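Local coordinates for vibralactone Cyclase (Boreostereum vibrans, PDB 6KD0), which catalyses the cyclization that forms the fused bicyclic beta-lactone of vibralactone, using what is probably an alpha/beta-hydrolase serine active site, at residues 62-66 and 119-123; 278-283 and 307-313; 261-267 and 288-292; 35-39 and 106-110; 131-135 and 147-151. All blocks are in the same frame, centred on the assembly; numbering follows the deposited sequence.

Contact 1 of 5, residues 62-66 and 119-123; sequences DRYRL and RIICD
Arg119 lies across Tyr64, its CB over one face near the rim and its guanidinium at the phenol oxygen. NH1 of Arg119 donates to OH of Tyr64 at 2.9 Å, with that oxygen near the guanidinium plane. The extended chain from CG to NE (chi3 -161°) gives the arginine this reach, and its CG comes 3.7 Å from Tyr64 CE2. Leu66 CD1 lies over one face of the Arg119 guanidinium, 3.5 Å from NH2. Near the C-terminal end of helix 115-125, Arg63 NE forms a salt bridge with Asp123 OD1 (2.9 Å); the guanidinium and carboxylate planes are nearly perpendicular. One water donates to Arg63 O and Asp123 OD1; another accepts from Arg63 NH2 and donates to Asp123 O. Oblique to the ring, Cys122 SG packs on Tyr64 CB at 3.7 Å, a small sulfur suited to the close approach of helix and strand. With an alanine in place of Arg119, the Tyr64 hydroxyl would probably lose this donor and Asp115 its salt-bridge mate. The edge strand 64-73 is thus pinned to the helix by two arginines, Arg119 packing its stem on the tyrosine and Arg63 pairing its charge with Asp123, a chemistry fitted to a partly buried border.

Contact 2 of 5, residues 278-283 and 307-313; sequences CGWDPL and PGVPHAF
His311 and Asp281 supply the polar centre of this contact. ND1 of the imidazole donates to Asp281 OD2 over a short 2.6 Å; the oxygen lies in the ring plane and is met on its syn side but tilted out of the carboxylate plane, and the ring and carboxylate planes stand 84° apart. The other oxygen, OD1, accepts from Leu283 N at 3.0 Å from above the carboxylate plane, a capping bond at the turn into helix 284-296; the bonds at both oxygens together help to hold the acid's rotation. With NE2 of His311 bonded to Ser177 OG on the probable nucleophile elbow, the geometry is consistent with a Ser-His-Asp catalytic triad.

Backbone bonds join the two loops next to it. Trp280 N donates to Val309 O at 3.0 Å, Pro310 CA makes a CA-H...O contact with Trp280 O, and a water bridges Trp280 O to His311 N. Gly279 suits its place because a side chain there would run into Pro307 CA.

Apolar contacts flank the polar centre. CD1 of Leu283 lies 3.8 Å from His311 CE1, and Cys278 SG meets the edge of the Phe313 ring, 4.0 Å from CD1, in a sulfur-aromatic contact.

Both loops leave neighbouring parallel strands, 273-278 and 301-307, at the end of the sheet. Helix 321-338 touches Cys278, Val309 and Phe313, helix 18-24 packs on Val309 and Pro310, and helix 239-249 meets Pro282 and Leu283.

Contact 3 of 5, residues 261-267 and 288-292; sequences PLLFPSH and LLYHA
Helix 284-296 of the alpha/beta hydrolase fold packs against the 3-10 turn 261-263 and the loop after it, with Tyr290 and Leu262 making most of the contact. Leu262 sends its two branches to different neighbours: CD1 rests on the helix backbone, 3.7 Å from Tyr290 CA, and CD2 meets Leu289 CD2 at 3.9 Å. In Tyr290, CG anti to the backbone N (chi1 179°) carries the ring to the turn, where its edge meets Pro261 O and Leu262 CA. Beyond them His267 brings CE1 to 4.1 Å from Tyr290 CE2, the two rings lying oblique with planes 68° apart. That imidazole is held at both nitrogens. NE2 donates to Leu262 O at 2.9 Å, the oxygen lying in the ring plane but NE2 above the carbonyl plane, and ND1 is hydrogen-bonded to His188 NE2 on helix 178-192. A leucine in place of His267 would probably leave Leu262 O without this donor and His188 without its partner, freeing the 261-267 loop to shift. Between the segments the joining is by apolar and aromatic surfaces, while the histidine nitrogens bind its own loop and a neighbouring helix; a histidine can thus brace the loop and still offer carbon to the tyrosine.

Contact 4 of 5, residues 35-39 and 106-110; sequences LEARR and WAIGN
The first turn of helix 35-54 lies against an irregular stretch of chain at 106-110, the CA atoms of Arg39 and Ile108 approaching to 5.8 Å. Arg39 makes the polar link to this loop. Its NE and NH2 both donate to Ala107 O, each at 2.9 Å, a side-on grip in which the carbonyl oxygen sits in the guanidinium plane. The two donors arrive differently: NE comes nearly along the C=O axis (168°), NH2 at a wider slant (144°). Extended from CG to NE (chi3 167°), the chain of Arg39 carries the guanidinium to the Ala107 carbonyl, and CD2 of Leu35, one helical turn earlier, covers the middle of one of its faces. NH2 of Arg39 also forms a salt bridge with Glu139.

Segment 106-110 belongs to the connection from strand 97-101 to helix 115-125 of the alpha/beta hydrolase fold, so helix 35-54 packs on a loop of the fold; the His-Cys-Gly-Gly-Trp sequence that ends at Trp106 resembles the oxyanion-hole motif of hormone-sensitive-lipase-like hydrolases. An aliphatic patch fills in around the bond. Leu35 CD1 touches Ala107 CB at 4.0 Å and Ile108 CG1 at 4.2 Å, the leucine and isoleucine running alongside each other with opposite headings. Ile108 puts CD1 3.9 Å from Arg38 CB and CG1 4.0 Å from Arg39 CG, using the methylene parts of both arginines as apolar surface. The small Ala107 lets Leu35 in close, whereas Arg38 turns its charged end away, toward Pro33 O and Glu241.

Contact 5 of 5, residues 131-135 and 147-151; sequences SIDYR and KDVYA
Asp148 and Arg135 form the tight part of this contact, a side-on salt bridge in which guanidinium and carboxylate are nearly coplanar, 9° apart. Arg135 NH2 donates to Asp148 OD1 at 2.8 Å and NE to OD2 at 2.9 Å, both almost straight and both on syn lone pairs. OD2 also takes the backbone N of Arg135 at 2.9 Å on its anti lone pair. A bend at chi3 (-74°) turns the arginine back across the acid, and its NH2 has a second partner in Glu74 O. Close by, Val149 CG2 presses on Tyr134 CD2 at 3.7 Å, the two side chains lying side by side, and Tyr134 CB meets Asp148 CB. The tyrosine hydroxyl is hydrogen-bonded to His102 O.

Looser packing lies farther down strand 128-132, where Ile132 CD1 stands 4.4 Å from Val149 CG2. On the Asp133 side one water links Asp133 O to Asp148 OD2.

With two bonds from the guanidinium and one from the backbone, the buried carboxylate is well satisfied and probably stays ionised. It thereby fixes the chain just beyond the strand to helix 144-158, with beta-branched Val149 filling the space beside the tyrosine.

In the fold
Contacts 2, 3 and 5 are buried, whereas contacts 1 and 4 are only partly so and use arginines at their borders. Contacts 1 and 5 reach the same sheet through successive elements, helix 115-125 and strand 128-132, and both use an arginine-aspartate salt bridge. Contact 4 touches contact 5 where Asn110 packs on Asp133. Contacts 2 and 3 involve neighbouring parts of the chain, the loop before helix 284-296 and that helix itself, yet differ in kind: a short histidine-carboxylate bond at the probable active site against mainly apolar contact. Contact 1, about 30 Å between centres from contact 2, lies far from that site.

Contact 1 of 5, residues 62-66 and 119-123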
# COMPACT_ATOMS: atom_id res chain seq x y z
N ASP A 62 -15.11 23.09 1.02
CA ASP A 62 -16.45 22.81 0.50
C ASP A 62 -16.48 21.59 -0.42
O ASP A 62 -17.57 21.09 -0.72
CB ASP A 62 -16.97 24.02 -0.27
CG ASP A 62 -16.02 24.45 -1.36
OD1 ASP A 62 -14.98 25.03 -1.02
OD2 ASP A 62 -16.30 24.19 -2.55
N ARG A 63 -15.33 21.11 -0.88
CA ARG A 63 -15.29 20.12 -1.94
C ARG A 63 -15.20 18.69 -1.42
O ARG A 63 -15.26 17.74 -2.22
CB ARG A 63 -14.11 20.41 -2.87
CG ARG A 63 -14.27 21.72 -3.66
CD ARG A 63 -13.18 21.88 -4.71
NE ARG A 63 -13.36 20.96 -5.83
CZ ARG A 63 -14.10 21.21 -6.90
NH1 ARG A 63 -14.76 22.36 -7.00
NH2 ARG A 63 -14.20 20.31 -7.86
N TYR A 64 -15.06 18.50 -0.11
CA TYR A 64 -15.04 17.16 0.45
C TYR A 64 -15.43 17.24 1.91
O TYR A 64 -15.33 18.30 2.54
CB TYR A 64 -13.66 16.51 0.30
CG TYR A 64 -12.64 17.15 1.21
CD1 TYR A 64 -11.98 18.31 0.83
CD2 TYR A 64 -12.36 16.62 2.48
CE1 TYR A 64 -11.06 18.91 1.66
CE2 TYR A 64 -11.44 17.23 3.32
CZ TYR A 64 -10.79 18.36 2.90
OH TYR A 64 -9.88 18.98 3.73
N ARG A 65 -15.86 16.11 2.46
CA ARG A 65 -16.07 16.02 3.89
C ARG A 65 -15.49 14.71 4.38
O ARG A 65 -15.27 13.77 3.60
CB ARG A 65 -17.56 16.13 4.28
CG ARG A 65 -18.42 15.03 3.69
CD ARG A 65 -19.91 15.28 3.95
NE ARG A 65 -20.71 14.18 3.43
CZ ARG A 65 -21.06 13.11 4.15
NH1 ARG A 65 -20.66 13.03 5.42
NH2 ARG A 65 -21.79 12.14 3.61
N LEU A 66 -15.22 14.67 5.68
CA LEU A 66 -14.66 13.51 6.35
C LEU A 66 -15.71 12.91 7.26
O LEU A 66 -16.46 13.65 7.90
CB LEU A 66 -13.44 13.89 7.20
CG LEU A 66 -12.37 14.69 6.48
CD1 LEU A 66 -11.27 15.09 7.45
CD2 LEU A 66 -11.83 13.89 5.32
N ARG A 119 -7.55 13.14 1.01
CA ARG A 119 -8.38 14.32 0.80
C ARG A 119 -8.23 14.80 -0.63
O ARG A 119 -9.21 15.11 -1.32
CB ARG A 119 -8.02 15.44 1.77
CG ARG A 119 -8.39 15.21 3.20
CD ARG A 119 -7.76 16.29 4.06
NE ARG A 119 -7.68 15.93 5.46
CZ ARG A 119 -8.16 16.68 6.45
NH1 ARG A 119 -8.77 17.83 6.19
NH2 ARG A 119 -8.03 16.27 7.69
N ILE A 120 -6.98 14.83 -1.11
CA ILE A 120 -6.74 15.29 -2.47
C ILE A 120 -7.36 14.32 -3.46
O ILE A 120 -8.13 14.73 -4.35
CB ILE A 120 -5.22 15.47 -2.68
CG1 ILE A 120 -4.74 16.61 -1.78
CG2 ILE A 120 -4.90 15.70 -4.15
CD1 ILE A 120 -3.27 16.64 -1.54
N ILE A 121 -7.15 13.02 -3.24
CA ILE A 121 -7.52 12.03 -4.25
C ILE A 121 -9.03 11.95 -4.38
O ILE A 121 -9.57 11.88 -5.49
CB ILE A 121 -6.90 10.65 -3.93
CG1 ILE A 121 -5.42 10.62 -4.34
CG2 ILE A 121 -7.69 9.53 -4.61
CD1 ILE A 121 -4.66 9.42 -3.83
N CYS A 122 -9.73 12.00 -3.24
CA CYS A 122 -11.19 11.90 -3.29
C CYS A 122 -11.78 13.05 -4.10
O CYS A 122 -12.72 12.84 -4.86
CB CYS A 122 -11.77 11.83 -1.88
SG CYS A 122 -12.32 13.36 -1.09
N ASP A 123 -11.16 14.23 -4.03
CA ASP A 123 -11.64 15.34 -4.85
C ASP A 123 -11.20 15.18 -6.30
O ASP A 123 -11.99 15.42 -7.23
CB ASP A 123 -11.15 16.66 -4.26
CG ASP A 123 -11.42 17.86 -5.13
OD1 ASP A 123 -12.61 18.20 -5.31
OD2 ASP A 123 -10.45 18.47 -5.62
O HOH W 1 -14.92 17.33 -4.69
O HOH W 2 -12.76 18.06 -8.64

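Contact 2 of 5, residues 278-283 and 307-313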
# COMPACT_ATOMS: atom_id res chain seq x y z
N CYS A 278 10.13 0.55 -6.40
CA CYS A 278 11.31 1.39 -6.25
C CYS A 278 12.55 0.54 -6.51
O CYS A 278 12.64 -0.60 -6.03
CB CYS A 278 11.38 2.02 -4.86
SG CYS A 278 10.08 3.24 -4.59
N GLY A 279 13.51 1.10 -7.26
CA GLY A 279 14.63 0.29 -7.71
C GLY A 279 15.63 -0.03 -6.62
O GLY A 279 16.23 -1.11 -6.62
N TRP A 280 15.85 0.89 -5.69
CA TRP A 280 16.93 0.76 -4.71
C TRP A 280 16.35 0.30 -3.38
O TRP A 280 16.27 1.05 -2.41
CB TRP A 280 17.65 2.10 -4.57
CG TRP A 280 18.97 2.06 -3.86
CD1 TRP A 280 19.60 0.97 -3.31
CD2 TRP A 280 19.83 3.18 -3.61
NE1 TRP A 280 20.80 1.34 -2.74
CE2 TRP A 280 20.96 2.70 -2.91
CE3 TRP A 280 19.75 4.54 -3.90
CZ2 TRP A 280 22.01 3.54 -2.52
CZ3 TRP A 280 20.79 5.38 -3.50
CH2 TRP A 280 21.90 4.87 -2.82
N ASP A 281 15.98 -0.98 -3.33
CA ASP A 281 15.06 -1.47 -2.31
C ASP A 281 15.27 -2.97 -2.16
O ASP A 281 15.17 -3.70 -3.16
CB ASP A 281 13.62 -1.12 -2.73
CG ASP A 281 12.55 -1.51 -1.71
OD1 ASP A 281 12.85 -2.19 -0.70
OD2 ASP A 281 11.39 -1.10 -1.93
N PRO A 282 15.60 -3.46 -0.96
CA PRO A 282 15.76 -4.92 -0.78
C PRO A 282 14.50 -5.71 -1.09
O PRO A 282 14.59 -6.88 -1.49
CB PRO A 282 16.16 -5.05 0.70
CG PRO A 282 15.61 -3.81 1.34
CD PRO A 282 15.80 -2.73 0.30
N LEU A 283 13.32 -5.11 -0.91
CA LEU A 283 12.05 -5.77 -1.22
C LEU A 283 11.68 -5.73 -2.70
O LEU A 283 10.59 -6.18 -3.06
CB LEU A 283 10.92 -5.11 -0.41
CG LEU A 283 10.94 -5.23 1.10
CD1 LEU A 283 9.66 -4.62 1.72
CD2 LEU A 283 11.11 -6.68 1.54
N PRO A 307 13.74 3.64 -10.98
CA PRO A 307 15.12 3.25 -10.68
C PRO A 307 15.83 4.29 -9.83
O PRO A 307 15.52 5.48 -9.85
CB PRO A 307 15.78 3.14 -12.07
CG PRO A 307 14.84 3.74 -13.04
CD PRO A 307 13.49 3.87 -12.41
N GLY A 308 16.80 3.81 -9.05
CA GLY A 308 17.69 4.67 -8.30
C GLY A 308 17.08 5.41 -7.13
O GLY A 308 17.71 6.34 -6.60
N VAL A 309 15.88 5.05 -6.70
CA VAL A 309 15.31 5.66 -5.50
C VAL A 309 14.88 4.59 -4.51
O VAL A 309 14.51 3.47 -4.90
CB VAL A 309 14.15 6.61 -5.84
CG1 VAL A 309 14.72 7.90 -6.42
CG2 VAL A 309 13.21 5.97 -6.81
N PRO A 310 14.91 4.90 -3.21
CA PRO A 310 14.64 3.88 -2.19
C PRO A 310 13.15 3.72 -1.88
O PRO A 310 12.28 4.48 -2.30
CB PRO A 310 15.39 4.43 -0.98
CG PRO A 310 15.24 5.91 -1.13
CD PRO A 310 15.39 6.15 -2.61
N HIS A 311 12.90 2.68 -1.09
CA HIS A 311 11.59 2.36 -0.53
C HIS A 311 10.95 3.57 0.15
O HIS A 311 11.52 4.15 1.08
CB HIS A 311 11.78 1.23 0.48
CG HIS A 311 10.52 0.55 0.91
ND1 HIS A 311 10.02 -0.56 0.26
CD2 HIS A 311 9.71 0.77 1.97
CE1 HIS A 311 8.94 -0.98 0.90
NE2 HIS A 311 8.73 -0.19 1.93
N ALA A 312 9.78 3.97 -0.34
CA ALA A 312 8.98 5.03 0.26
C ALA A 312 9.64 6.40 0.18
O ALA A 312 9.37 7.26 1.03
CB ALA A 312 8.64 4.74 1.72
N PHE A 313 10.52 6.61 -0.81
CA PHE A 313 11.17 7.91 -0.94
C PHE A 313 10.16 9.02 -1.17
O PHE A 313 10.43 10.17 -0.82
CB PHE A 313 12.18 7.89 -2.09
CG PHE A 313 11.55 8.17 -3.42
CD1 PHE A 313 10.89 7.17 -4.12
CD2 PHE A 313 11.61 9.45 -3.97
CE1 PHE A 313 10.29 7.44 -5.35
CE2 PHE A 313 11.01 9.72 -5.19
CZ PHE A 313 10.36 8.72 -5.87
O HOH W 3 15.07 1.23 0.21

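Contact 3 of 5, residues 261-267 and 288-292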
# COMPACT_ATOMS: atom_id res chain seq x y z
N PRO A 261 1.70 -13.48 0.91
CA PRO A 261 0.69 -13.59 -0.17
C PRO A 261 1.22 -14.22 -1.45
O PRO A 261 0.42 -14.70 -2.26
CB PRO A 261 0.26 -12.14 -0.40
CG PRO A 261 1.40 -11.31 0.16
CD PRO A 261 1.89 -12.09 1.34
N LEU A 262 2.54 -14.18 -1.68
CA LEU A 262 3.15 -14.91 -2.79
C LEU A 262 2.72 -16.37 -2.83
O LEU A 262 2.65 -16.97 -3.91
CB LEU A 262 4.68 -14.83 -2.70
CG LEU A 262 5.50 -15.34 -3.88
CD1 LEU A 262 5.46 -14.31 -5.02
CD2 LEU A 262 6.93 -15.62 -3.45
N LEU A 263 2.43 -16.95 -1.66
CA LEU A 263 2.24 -18.39 -1.49
C LEU A 263 0.78 -18.84 -1.52
O LEU A 263 0.50 -20.01 -1.22
CB LEU A 263 2.89 -18.84 -0.18
CG LEU A 263 4.37 -18.47 -0.04
CD1 LEU A 263 4.95 -18.99 1.27
CD2 LEU A 263 5.18 -18.99 -1.23
N PHE A 264 -0.16 -17.96 -1.84
CA PHE A 264 -1.52 -18.44 -2.12
C PHE A 264 -1.46 -19.50 -3.22
O PHE A 264 -0.72 -19.33 -4.20
CB PHE A 264 -2.45 -17.31 -2.55
CG PHE A 264 -3.06 -16.57 -1.39
CD1 PHE A 264 -4.17 -17.08 -0.75
CD2 PHE A 264 -2.49 -15.39 -0.93
CE1 PHE A 264 -4.73 -16.41 0.32
CE2 PHE A 264 -3.04 -14.72 0.15
CZ PHE A 264 -4.16 -15.24 0.78
N PRO A 265 -2.21 -20.59 -3.08
CA PRO A 265 -2.18 -21.65 -4.11
C PRO A 265 -2.51 -21.15 -5.50
O PRO A 265 -1.98 -21.67 -6.49
CB PRO A 265 -3.23 -22.65 -3.61
CG PRO A 265 -3.31 -22.41 -2.13
CD PRO A 265 -3.05 -20.95 -1.93
N SER A 266 -3.37 -20.15 -5.63
CA SER A 266 -3.75 -19.64 -6.93
C SER A 266 -3.77 -18.12 -6.94
O SER A 266 -4.29 -17.49 -6.01
CB SER A 266 -5.11 -20.17 -7.34
OG SER A 266 -5.55 -19.49 -8.50
N HIS A 267 -3.20 -17.54 -8.00
CA HIS A 267 -3.28 -16.11 -8.24
C HIS A 267 -4.18 -15.78 -9.42
O HIS A 267 -4.16 -14.65 -9.91
CB HIS A 267 -1.89 -15.51 -8.49
CG HIS A 267 -0.94 -15.73 -7.35
ND1 HIS A 267 -1.15 -15.21 -6.10
CD2 HIS A 267 0.22 -16.43 -7.29
CE1 HIS A 267 -0.16 -15.58 -5.30
NE2 HIS A 267 0.68 -16.32 -5.99
N LEU A 288 8.61 -7.84 -7.68
CA LEU A 288 8.63 -8.15 -9.11
C LEU A 288 8.22 -9.60 -9.37
O LEU A 288 7.51 -9.90 -10.33
CB LEU A 288 10.02 -7.87 -9.68
CG LEU A 288 10.47 -6.40 -9.65
CD1 LEU A 288 11.85 -6.27 -10.28
CD2 LEU A 288 9.46 -5.54 -10.37
N LEU A 289 8.62 -10.50 -8.48
CA LEU A 289 8.24 -11.90 -8.61
C LEU A 289 6.73 -12.06 -8.45
O LEU A 289 6.09 -12.77 -9.24
CB LEU A 289 8.98 -12.73 -7.57
CG LEU A 289 8.60 -14.20 -7.46
CD1 LEU A 289 8.88 -14.88 -8.79
CD2 LEU A 289 9.41 -14.81 -6.33
N TYR A 290 6.16 -11.41 -7.43
CA TYR A 290 4.71 -11.49 -7.22
C TYR A 290 3.97 -10.98 -8.45
O TYR A 290 3.02 -11.62 -8.93
CB TYR A 290 4.30 -10.70 -5.96
CG TYR A 290 2.80 -10.71 -5.70
CD1 TYR A 290 1.94 -9.81 -6.35
CD2 TYR A 290 2.23 -11.66 -4.86
CE1 TYR A 290 0.58 -9.84 -6.14
CE2 TYR A 290 0.87 -11.70 -4.65
CZ TYR A 290 0.05 -10.80 -5.29
OH TYR A 290 -1.30 -10.84 -5.08
N HIS A 291 4.44 -9.87 -9.00
CA HIS A 291 3.83 -9.33 -10.21
C HIS A 291 3.93 -10.30 -11.38
O HIS A 291 2.98 -10.44 -12.17
CB HIS A 291 4.48 -7.99 -10.54
CG HIS A 291 4.16 -7.50 -11.91
ND1 HIS A 291 5.01 -7.68 -12.98
CD2 HIS A 291 3.08 -6.83 -12.38
CE1 HIS A 291 4.47 -7.13 -14.05
NE2 HIS A 291 3.31 -6.60 -13.71
N ALA A 292 5.09 -10.95 -11.53
CA ALA A 292 5.27 -11.91 -12.61
C ALA A 292 4.31 -13.08 -12.47
O ALA A 292 3.70 -13.52 -13.45
CB ALA A 292 6.72 -12.41 -12.62

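Contact 4 of 5, residues 35-39 and 106-110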
# COMPACT_ATOMS: atom_id res chain seq x y z
N LEU A 35 11.76 0.62 18.27
CA LEU A 35 10.44 0.80 17.68
C LEU A 35 9.80 2.12 18.09
O LEU A 35 9.20 2.82 17.26
CB LEU A 35 9.52 -0.37 18.06
CG LEU A 35 8.13 -0.31 17.42
CD1 LEU A 35 8.20 -0.08 15.90
CD2 LEU A 35 7.39 -1.57 17.72
N GLU A 36 9.92 2.49 19.37
CA GLU A 36 9.29 3.72 19.82
C GLU A 36 9.87 4.94 19.12
O GLU A 36 9.13 5.87 18.79
CB GLU A 36 9.41 3.89 21.34
CG GLU A 36 10.82 4.07 21.85
CD GLU A 36 11.45 2.76 22.30
OE1 GLU A 36 12.42 2.83 23.10
OE2 GLU A 36 10.99 1.67 21.86
N ALA A 37 11.17 4.91 18.81
CA ALA A 37 11.77 6.03 18.08
C ALA A 37 11.30 6.07 16.63
O ALA A 37 11.14 7.15 16.06
CB ALA A 37 13.30 5.95 18.14
N ARG A 38 11.04 4.91 16.02
CA ARG A 38 10.53 4.89 14.65
C ARG A 38 9.09 5.40 14.58
O ARG A 38 8.73 6.20 13.70
CB ARG A 38 10.65 3.47 14.09
CG ARG A 38 12.10 3.02 13.91
CD ARG A 38 12.23 1.49 13.84
NE ARG A 38 13.63 1.07 13.76
CZ ARG A 38 14.35 1.03 12.64
NH1 ARG A 38 13.82 1.38 11.47
NH2 ARG A 38 15.62 0.63 12.69
N ARG A 39 8.24 4.95 15.50
CA ARG A 39 6.89 5.49 15.60
C ARG A 39 6.92 7.00 15.83
O ARG A 39 6.18 7.76 15.17
CB ARG A 39 6.13 4.77 16.71
CG ARG A 39 5.81 3.32 16.38
CD ARG A 39 5.23 2.54 17.58
NE ARG A 39 4.67 1.27 17.14
CZ ARG A 39 4.31 0.26 17.93
NH1 ARG A 39 4.45 0.35 19.25
NH2 ARG A 39 3.80 -0.85 17.39
N TRP A 106 4.06 -3.06 9.18
CA TRP A 106 3.08 -3.73 10.04
C TRP A 106 3.10 -3.23 11.49
O TRP A 106 2.19 -3.56 12.26
CB TRP A 106 3.23 -5.25 10.06
CG TRP A 106 3.17 -5.90 8.71
CD1 TRP A 106 2.10 -5.91 7.84
CD2 TRP A 106 4.21 -6.65 8.09
NE1 TRP A 106 2.43 -6.61 6.70
CE2 TRP A 106 3.72 -7.09 6.83
CE3 TRP A 106 5.52 -7.00 8.46
CZ2 TRP A 106 4.49 -7.84 5.95
CZ3 TRP A 106 6.28 -7.76 7.58
CH2 TRP A 106 5.77 -8.17 6.33
N ALA A 107 4.11 -2.43 11.85
CA ALA A 107 4.37 -2.03 13.22
C ALA A 107 4.13 -0.55 13.48
O ALA A 107 4.18 -0.13 14.64
CB ALA A 107 5.82 -2.38 13.61
N ILE A 108 3.89 0.25 12.44
CA ILE A 108 3.77 1.70 12.57
C ILE A 108 2.55 2.15 11.78
O ILE A 108 2.26 1.59 10.72
CB ILE A 108 5.04 2.40 12.05
CG1 ILE A 108 6.29 1.86 12.74
CG2 ILE A 108 4.91 3.93 12.14
CD1 ILE A 108 7.60 2.21 12.00
N GLY A 109 1.85 3.15 12.30
CA GLY A 109 1.04 4.03 11.47
C GLY A 109 -0.44 3.92 11.74
O GLY A 109 -0.92 3.09 12.51
N ASN A 110 -1.17 4.80 11.06
CA ASN A 110 -2.62 4.93 11.14
C ASN A 110 -3.04 5.81 9.96
O ASN A 110 -2.23 6.12 9.09
CB ASN A 110 -3.05 5.48 12.51
CG ASN A 110 -2.70 6.95 12.74
OD1 ASN A 110 -2.08 7.62 11.91
ND2 ASN A 110 -3.11 7.47 13.90

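Contact 5 of 5, residues 131-135 and 147-151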
# COMPACT_ATOMS: atom_id res chain seq x y z
N SER A 131 -9.86 4.67 4.80
CA SER A 131 -8.56 4.40 5.42
C SER A 131 -8.81 3.80 6.80
O SER A 131 -9.69 4.27 7.53
CB SER A 131 -7.75 5.68 5.54
OG SER A 131 -6.40 5.39 5.90
N ILE A 132 -8.06 2.76 7.18
CA ILE A 132 -8.38 2.05 8.42
C ILE A 132 -7.15 1.88 9.31
O ILE A 132 -6.02 1.73 8.83
CB ILE A 132 -9.06 0.68 8.14
CG1 ILE A 132 -8.04 -0.43 7.86
CG2 ILE A 132 -10.13 0.83 7.06
CD1 ILE A 132 -7.29 -0.28 6.52
N ASP A 133 -7.40 1.91 10.62
CA ASP A 133 -6.35 1.79 11.63
C ASP A 133 -6.23 0.33 12.08
O ASP A 133 -6.61 -0.05 13.19
CB ASP A 133 -6.65 2.71 12.82
CG ASP A 133 -6.54 4.18 12.46
OD1 ASP A 133 -6.00 4.49 11.38
OD2 ASP A 133 -7.00 5.03 13.26
N TYR A 134 -5.70 -0.50 11.17
CA TYR A 134 -5.51 -1.91 11.49
C TYR A 134 -4.50 -2.07 12.62
O TYR A 134 -3.61 -1.24 12.82
CB TYR A 134 -5.07 -2.68 10.23
CG TYR A 134 -3.76 -2.26 9.58
CD1 TYR A 134 -2.53 -2.72 10.06
CD2 TYR A 134 -3.76 -1.43 8.46
CE1 TYR A 134 -1.32 -2.33 9.45
CE2 TYR A 134 -2.57 -1.05 7.83
CZ TYR A 134 -1.35 -1.50 8.34
OH TYR A 134 -0.19 -1.13 7.73
N ARG A 135 -4.64 -3.15 13.38
CA ARG A 135 -3.79 -3.32 14.55
C ARG A 135 -2.33 -3.55 14.15
O ARG A 135 -2.03 -4.20 13.14
CB ARG A 135 -4.31 -4.47 15.42
CG ARG A 135 -5.31 -3.97 16.47
CD ARG A 135 -5.95 -5.12 17.22
NE ARG A 135 -6.94 -5.82 16.40
CZ ARG A 135 -7.67 -6.85 16.81
NH1 ARG A 135 -7.55 -7.33 18.05
NH2 ARG A 135 -8.54 -7.40 15.98
N LYS A 147 -6.50 -9.52 9.19
CA LYS A 147 -7.91 -9.73 9.49
C LYS A 147 -8.64 -8.41 9.72
O LYS A 147 -9.78 -8.26 9.29
CB LYS A 147 -8.06 -10.67 10.68
CG LYS A 147 -7.75 -12.14 10.34
CD LYS A 147 -8.11 -13.06 11.51
CE LYS A 147 -7.72 -14.51 11.22
NZ LYS A 147 -8.25 -14.99 9.90
N ASP A 148 -7.99 -7.43 10.38
CA ASP A 148 -8.60 -6.10 10.52
C ASP A 148 -8.81 -5.44 9.17
O ASP A 148 -9.86 -4.84 8.92
CB ASP A 148 -7.73 -5.19 11.39
CG ASP A 148 -7.74 -5.57 12.87
OD1 ASP A 148 -8.48 -6.49 13.29
OD2 ASP A 148 -6.98 -4.92 13.63
N VAL A 149 -7.80 -5.52 8.29
CA VAL A 149 -7.94 -4.94 6.96
C VAL A 149 -9.12 -5.57 6.23
O VAL A 149 -9.92 -4.88 5.57
CB VAL A 149 -6.62 -5.11 6.18
CG1 VAL A 149 -6.81 -4.76 4.70
CG2 VAL A 149 -5.51 -4.24 6.81
N TYR A 150 -9.28 -6.88 6.39
CA TYR A 150 -10.37 -7.57 5.71
C TYR A 150 -11.72 -7.19 6.30
O TYR A 150 -12.69 -7.00 5.57
CB TYR A 150 -10.16 -9.08 5.80
CG TYR A 150 -11.02 -9.85 4.83
CD1 TYR A 150 -10.82 -9.74 3.46
CD2 TYR A 150 -12.01 -10.70 5.28
CE1 TYR A 150 -11.59 -10.46 2.58
CE2 TYR A 150 -12.80 -11.42 4.40
CZ TYR A 150 -12.58 -11.29 3.06
OH TYR A 150 -13.35 -12.03 2.18
N ALA A 151 -11.81 -7.14 7.63
CA ALA A 151 -13.06 -6.70 8.25
C ALA A 151 -13.46 -5.30 7.78
O ALA A 151 -14.64 -5.03 7.52
CB ALA A 151 -12.92 -6.75 9.77
O HOH W 4 -7.88 -2.20 14.57